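5-carboxymethyl-2-hydroxymuconate semialdehyde dehydrogenase (Thermus thermophilus, PDB 2D4E) probably catalyses the NAD-dependent oxidation of 5-carboxymethyl-2-hydroxymuconate semialdehyde to the corresponding carboxylic acid, as an aldehyde dehydrogenase. Local coordinates at residues V294-S299 against T306-L311; R288-V293 against V326-A331. All blocks are in the same frame, centred on the assembly; numbering follows the deposited sequence.

Helix 286-298 is common to both contacts: its later turns meet the chain leading into strand 310-314 in contact 1, and its earlier turns meet helix 315-331 in contact 2. Both segments of contact 1 fall in sequence between the two segments of contact 2; strand 310-314 leads directly into helix 315-331. Their centres are about 10 Å apart, and they touch directly, with Phe298 CE1 3.6 Å from Ala329 CB and Val294 CG2 3.9 Å from Arg328 CB. In contact 1 the side chain of Thr306 is about 6 Å from the bound NAD. Contact 2 sits farther from the chain's centre, and both reach the second subunit.

Contact 1: V294-S299 against T306-L311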
loop_
_atom_site.group_PDB
_atom_site.type_symbol
_atom_site.label_atom_id
_atom_site.label_comp_id
_atom_site.label_asym_id
_atom_site.label_seq_id
_atom_site.Cartn_x
_atom_site.Cartn_y
_atom_site.Cartn_z
ATOM N N VAL C 294 19.693 31.825 4.687
ATOM C CA VAL C 294 20.989 32.234 4.159
ATOM C C VAL C 294 21.639 31.040 3.461
ATOM O O VAL C 294 22.155 31.154 2.344
ATOM C CB VAL C 294 21.926 32.747 5.271
ATOM C CG1 VAL C 294 23.325 32.976 4.705
ATOM C CG2 VAL C 294 21.371 34.044 5.851
ATOM N N PHE C 295 21.600 29.887 4.116
ATOM C CA PHE C 295 22.185 28.681 3.544
ATOM C C PHE C 295 21.450 28.199 2.301
ATOM O O PHE C 295 22.073 27.848 1.307
ATOM C CB PHE C 295 22.199 27.552 4.582
ATOM C CG PHE C 295 22.423 26.178 3.986
ATOM C CD1 PHE C 295 21.355 25.440 3.481
ATOM C CD2 PHE C 295 23.701 25.638 3.909
ATOM C CE1 PHE C 295 21.560 24.188 2.908
ATOM C CE2 PHE C 295 23.917 24.386 3.337
ATOM C CZ PHE C 295 22.846 23.660 2.836
ATOM N N GLN C 296 20.122 28.185 2.363
ATOM C CA GLN C 296 19.307 27.687 1.258
ATOM C C GLN C 296 19.423 28.450 -0.067
ATOM O O GLN C 296 19.054 27.927 -1.119
ATOM C CB GLN C 296 17.839 27.595 1.691
ATOM C CG GLN C 296 17.040 26.556 0.916
ATOM C CD GLN C 296 17.693 25.180 0.956
ATOM O OE1 GLN C 296 17.877 24.602 2.024
ATOM N NE2 GLN C 296 18.055 24.660 -0.211
ATOM N N ILE C 297 19.922 29.681 -0.035
ATOM C CA ILE C 297 20.072 30.417 -1.283
ATOM C C ILE C 297 21.539 30.550 -1.691
ATOM O O ILE C 297 21.865 30.442 -2.868
ATOM C CB ILE C 297 19.432 31.845 -1.219
ATOM C CG1 ILE C 297 19.673 32.584 -2.541
ATOM C CG2 ILE C 297 20.056 32.665 -0.105
ATOM C CD1 ILE C 297 19.225 31.823 -3.785
ATOM N N PHE C 298 22.426 30.749 -0.722
ATOM C CA PHE C 298 23.837 30.930 -1.041
ATOM C C PHE C 298 24.721 29.685 -1.099
ATOM O O PHE C 298 25.788 29.725 -1.706
ATOM C CB PHE C 298 24.442 31.982 -0.102
ATOM C CG PHE C 298 23.783 33.334 -0.221
ATOM C CD1 PHE C 298 23.275 33.980 0.904
ATOM C CD2 PHE C 298 23.629 33.936 -1.467
ATOM C CE1 PHE C 298 22.613 35.210 0.786
ATOM C CE2 PHE C 298 22.973 35.158 -1.601
ATOM C CZ PHE C 298 22.462 35.800 -0.473
ATOM N N SER C 299 24.299 28.585 -0.486
ATOM C CA SER C 299 25.106 27.369 -0.545
ATOM C C SER C 299 25.133 26.877 -1.996
ATOM O O SER C 299 24.291 27.276 -2.809
ATOM C CB SER C 299 24.519 26.279 0.353
ATOM O OG SER C 299 23.277 25.834 -0.157
ATOM N N THR C 306 16.704 23.741 -5.914
ATOM C CA THR C 306 15.792 23.923 -4.789
ATOM C C THR C 306 16.122 25.162 -3.957
ATOM O O THR C 306 15.601 25.337 -2.852
ATOM C CB THR C 306 15.846 22.709 -3.858
ATOM O OG1 THR C 306 17.200 22.518 -3.422
ATOM C CG2 THR C 306 15.365 21.448 -4.585
ATOM N N ALA C 307 16.987 26.021 -4.481
ATOM C CA ALA C 307 17.366 27.227 -3.759
ATOM C C ALA C 307 16.155 28.123 -3.480
ATOM O O ALA C 307 15.263 28.258 -4.320
ATOM C CB ALA C 307 18.417 27.994 -4.558
ATOM N N SER C 308 16.115 28.717 -2.289
ATOM C CA SER C 308 15.023 29.622 -1.931
ATOM C C SER C 308 15.418 31.017 -2.422
ATOM O O SER C 308 15.867 31.863 -1.645
ATOM C CB SER C 308 14.801 29.619 -0.407
ATOM O OG SER C 308 16.024 29.750 0.298
ATOM N N SER C 309 15.257 31.237 -3.722
ATOM C CA SER C 309 15.613 32.498 -4.361
ATOM C C SER C 309 14.656 33.649 -4.053
ATOM O O SER C 309 14.944 34.808 -4.357
ATOM C CB SER C 309 15.728 32.286 -5.872
ATOM O OG SER C 309 14.624 31.547 -6.359
ATOM N N ARG C 310 13.510 33.330 -3.466
ATOM C CA ARG C 310 12.555 34.355 -3.079
ATOM C C ARG C 310 12.359 34.239 -1.575
ATOM O O ARG C 310 12.055 33.165 -1.061
ATOM C CB ARG C 310 11.212 34.177 -3.792
ATOM C CG ARG C 310 11.172 34.671 -5.223
ATOM C CD ARG C 310 9.749 34.550 -5.759
ATOM N NE ARG C 310 9.268 33.166 -5.723
ATOM C CZ ARG C 310 7.999 32.814 -5.529
ATOM N NH1 ARG C 310 7.064 33.742 -5.345
ATOM N NH2 ARG C 310 7.660 31.532 -5.526
ATOM N N LEU C 311 12.566 35.346 -0.874
ATOM C CA LEU C 311 12.413 35.383 0.571
ATOM C C LEU C 311 11.219 36.261 0.935
ATOM O O LEU C 311 11.271 37.480 0.785
ATOM C CB LEU C 311 13.682 35.947 1.217
ATOM C CG LEU C 311 13.599 36.220 2.721
ATOM C CD1 LEU C 311 13.256 34.924 3.451
ATOM C CD2 LEU C 311 14.919 36.795 3.222
#
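Gln296, whose aliphatic part packs on Ser308, sets its OE1 in plane at the edge of the Phe295 ring, while Ser299 OG lies over the centre of one face. The Phe298 ring carries Ile297 CG2 over one face and Val294 CG1 in plane at its edge. Across the contact, Ser308 N donates a hydrogen bond to Gln296 O at 3.3 Å, coming from above the carbonyl plane, and Ala307 CA makes a CA-H...O contact of 3.2 Å with the same oxygen. With CG anti to the backbone N (chi1 -154°) and the chain bent at chi2 (54°), the glutamine brings NE2 within 3.7 Å of Thr306 O, a packing distance, that oxygen accepting from Tyr440 OH, while OE1 accepts from Asn467 N. Cutting Gln296 back to an alanine would keep CB 3.1 Å from Ser308 OG, but is likely to leave Asn467 N without this acceptor and open a gap beside Thr306. Ile297 CD1 packs on Ala307 CB at 4.0 Å and Ser309 CA at 3.7 Å. Ser308 centres an inverse gamma turn just before strand 310-314. This is the return leg of the 277-280, 286-298, 310-314 beta-alpha-beta crossover in the aldehyde dehydrogenase catalytic domain.

Contact 2: R288-V293 against V326-A331; sequences RALDAV and VERARA
Asp291 and Arg328 carry the charged part of this helix-helix contact. Arg328 comes end-on and closes both terminal nitrogens on a single oxygen: NH1 and NH2 each stand 3.0 Å from Asp291 OD2, with both N-H...O angles at 143°. The oxygen lies almost in the guanidinium plane, at its edge, but the carboxylate is turned strongly against that plane, by 71°. NH1 meets OD2 nearly along the C-O axis, whereas NH2 arrives on the anti side and out of the carboxylate plane. Bends at chi2 and chi3 curl the arginine chain so that its head swings across to the aspartate.

The second subunit adds to this buried ion pair. Its Lys512 forms a salt bridge with Asp291 OD1 and its Lys515 one with OD2, while the carbonyl oxygen of its Phe513 accepts from Arg328 NH2. Two lysines and an arginine around one carboxylate would be expected to favour its ionised form.

The Leu290 side chain adds van der Waals packing against the guanidinium of Arg328, lying oblique to it, with CG and CD2 both 3.5 Å from Arg328 NH1.

Leu290 also packs on Phe321, Lys324 and Val325 of helix 315-331. Behind the contact, Ala289 and Val293 rest on strands 277-280 and 438-442, and Val326 reaches strand 369-372, so the two helices pack together against the mixed sheet.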
loop_
_atom_site.group_PDB
_atom_site.type_symbol
_atom_site.label_atom_id
_atom_site.label_comp_id
_atom_site.label_asym_id
_atom_site.label_seq_id
_atom_site.Cartn_x
_atom_site.Cartn_y
_atom_site.Cartn_z
ATOM N N ARG C 288 17.077 30.333 13.728
ATOM C CA ARG C 288 17.151 29.167 12.850
ATOM C C ARG C 288 16.714 29.573 11.442
ATOM O O ARG C 288 17.310 29.150 10.448
ATOM C CB ARG C 288 16.243 28.043 13.365
ATOM C CG ARG C 288 16.321 26.761 12.534
ATOM C CD ARG C 288 15.097 25.860 12.725
ATOM N NE ARG C 288 14.870 25.486 14.120
ATOM C CZ ARG C 288 13.910 24.658 14.528
ATOM N NH1 ARG C 288 13.086 24.102 13.644
ATOM N NH2 ARG C 288 13.776 24.379 15.821
ATOM N N ALA C 289 15.667 30.392 11.365
ATOM C CA ALA C 289 15.159 30.854 10.076
ATOM C C ALA C 289 16.259 31.597 9.319
ATOM O O ALA C 289 16.421 31.414 8.116
ATOM C CB ALA C 289 13.946 31.762 10.277
ATOM N N LEU C 290 17.017 32.430 10.031
ATOM C CA LEU C 290 18.106 33.181 9.417
ATOM C C LEU C 290 19.166 32.220 8.872
ATOM O O LEU C 290 19.586 32.332 7.721
ATOM C CB LEU C 290 18.742 34.134 10.439
ATOM C CG LEU C 290 19.951 34.946 9.952
ATOM C CD1 LEU C 290 19.542 35.809 8.768
ATOM C CD2 LEU C 290 20.486 35.821 11.089
ATOM N N ASP C 291 19.602 31.278 9.701
ATOM C CA ASP C 291 20.602 30.314 9.261
ATOM C C ASP C 291 20.114 29.573 8.028
ATOM O O ASP C 291 20.847 29.424 7.056
ATOM C CB ASP C 291 20.895 29.295 10.359
ATOM C CG ASP C 291 21.788 29.845 11.446
ATOM O OD1 ASP C 291 21.908 29.178 12.490
ATOM O OD2 ASP C 291 22.376 30.930 11.258
ATOM N N ALA C 292 18.867 29.116 8.078
ATOM C CA ALA C 292 18.275 28.359 6.982
ATOM C C ALA C 292 18.158 29.100 5.654
ATOM O O ALA C 292 18.606 28.589 4.625
ATOM C CB ALA C 292 16.910 27.838 7.399
ATOM N N VAL C 293 17.557 30.290 5.656
ATOM C CA VAL C 293 17.400 31.029 4.404
ATOM C C VAL C 293 18.739 31.476 3.830
ATOM O O VAL C 293 18.920 31.494 2.615
ATOM C CB VAL C 293 16.453 32.257 4.558
ATOM C CG1 VAL C 293 15.115 31.808 5.157
ATOM C CG2 VAL C 293 17.095 33.328 5.427
ATOM N N VAL C 326 21.220 40.381 4.973
ATOM C CA VAL C 326 22.217 41.165 4.250
ATOM C C VAL C 326 23.608 41.098 4.887
ATOM O O VAL C 326 24.601 40.899 4.189
ATOM C CB VAL C 326 21.782 42.647 4.143
ATOM C CG1 VAL C 326 22.887 43.482 3.495
ATOM C CG2 VAL C 326 20.497 42.748 3.336
ATOM N N GLU C 327 23.687 41.268 6.203
ATOM C CA GLU C 327 24.981 41.216 6.877
ATOM C C GLU C 327 25.603 39.828 6.795
ATOM O O GLU C 327 26.818 39.696 6.677
ATOM C CB GLU C 327 24.853 41.658 8.340
ATOM C CG GLU C 327 24.540 43.145 8.498
ATOM C CD GLU C 327 25.415 44.029 7.608
ATOM O OE1 GLU C 327 26.660 43.937 7.714
ATOM O OE2 GLU C 327 24.860 44.815 6.801
ATOM N N ARG C 328 24.777 38.789 6.854
ATOM C CA ARG C 328 25.301 37.434 6.745
ATOM C C ARG C 328 25.859 37.223 5.330
ATOM O O ARG C 328 26.938 36.663 5.152
ATOM C CB ARG C 328 24.201 36.415 7.061
ATOM C CG ARG C 328 23.857 36.333 8.547
ATOM C CD ARG C 328 24.943 35.601 9.326
ATOM N NE ARG C 328 24.936 34.176 9.007
ATOM C CZ ARG C 328 24.106 33.285 9.550
ATOM N NH1 ARG C 328 23.217 33.662 10.461
ATOM N NH2 ARG C 328 24.139 32.021 9.147
ATOM N N ALA C 329 25.130 37.689 4.322
ATOM C CA ALA C 329 25.573 37.553 2.935
ATOM C C ALA C 329 26.878 38.321 2.718
ATOM O O ALA C 329 27.756 37.886 1.964
ATOM C CB ALA C 329 24.499 38.080 1.993
ATOM N N ARG C 330 26.992 39.468 3.382
ATOM C CA ARG C 330 28.175 40.313 3.278
ATOM C C ARG C 330 29.386 39.577 3.849
ATOM O O ARG C 330 30.496 39.692 3.331
ATOM C CB ARG C 330 27.962 41.619 4.058
ATOM C CG ARG C 330 28.875 42.757 3.629
ATOM C CD ARG C 330 28.834 43.929 4.609
ATOM N NE ARG C 330 27.515 44.545 4.749
ATOM C CZ ARG C 330 26.896 45.235 3.794
ATOM N NH1 ARG C 330 27.465 45.400 2.606
ATOM N NH2 ARG C 330 25.714 45.785 4.038
ATOM N N ALA C 331 29.157 38.813 4.913
ATOM C CA ALA C 331 30.226 38.065 5.572
ATOM C C ALA C 331 30.651 36.777 4.861
ATOM O O ALA C 331 31.701 36.218 5.176
ATOM C CB ALA C 331 29.815 37.750 7.009
#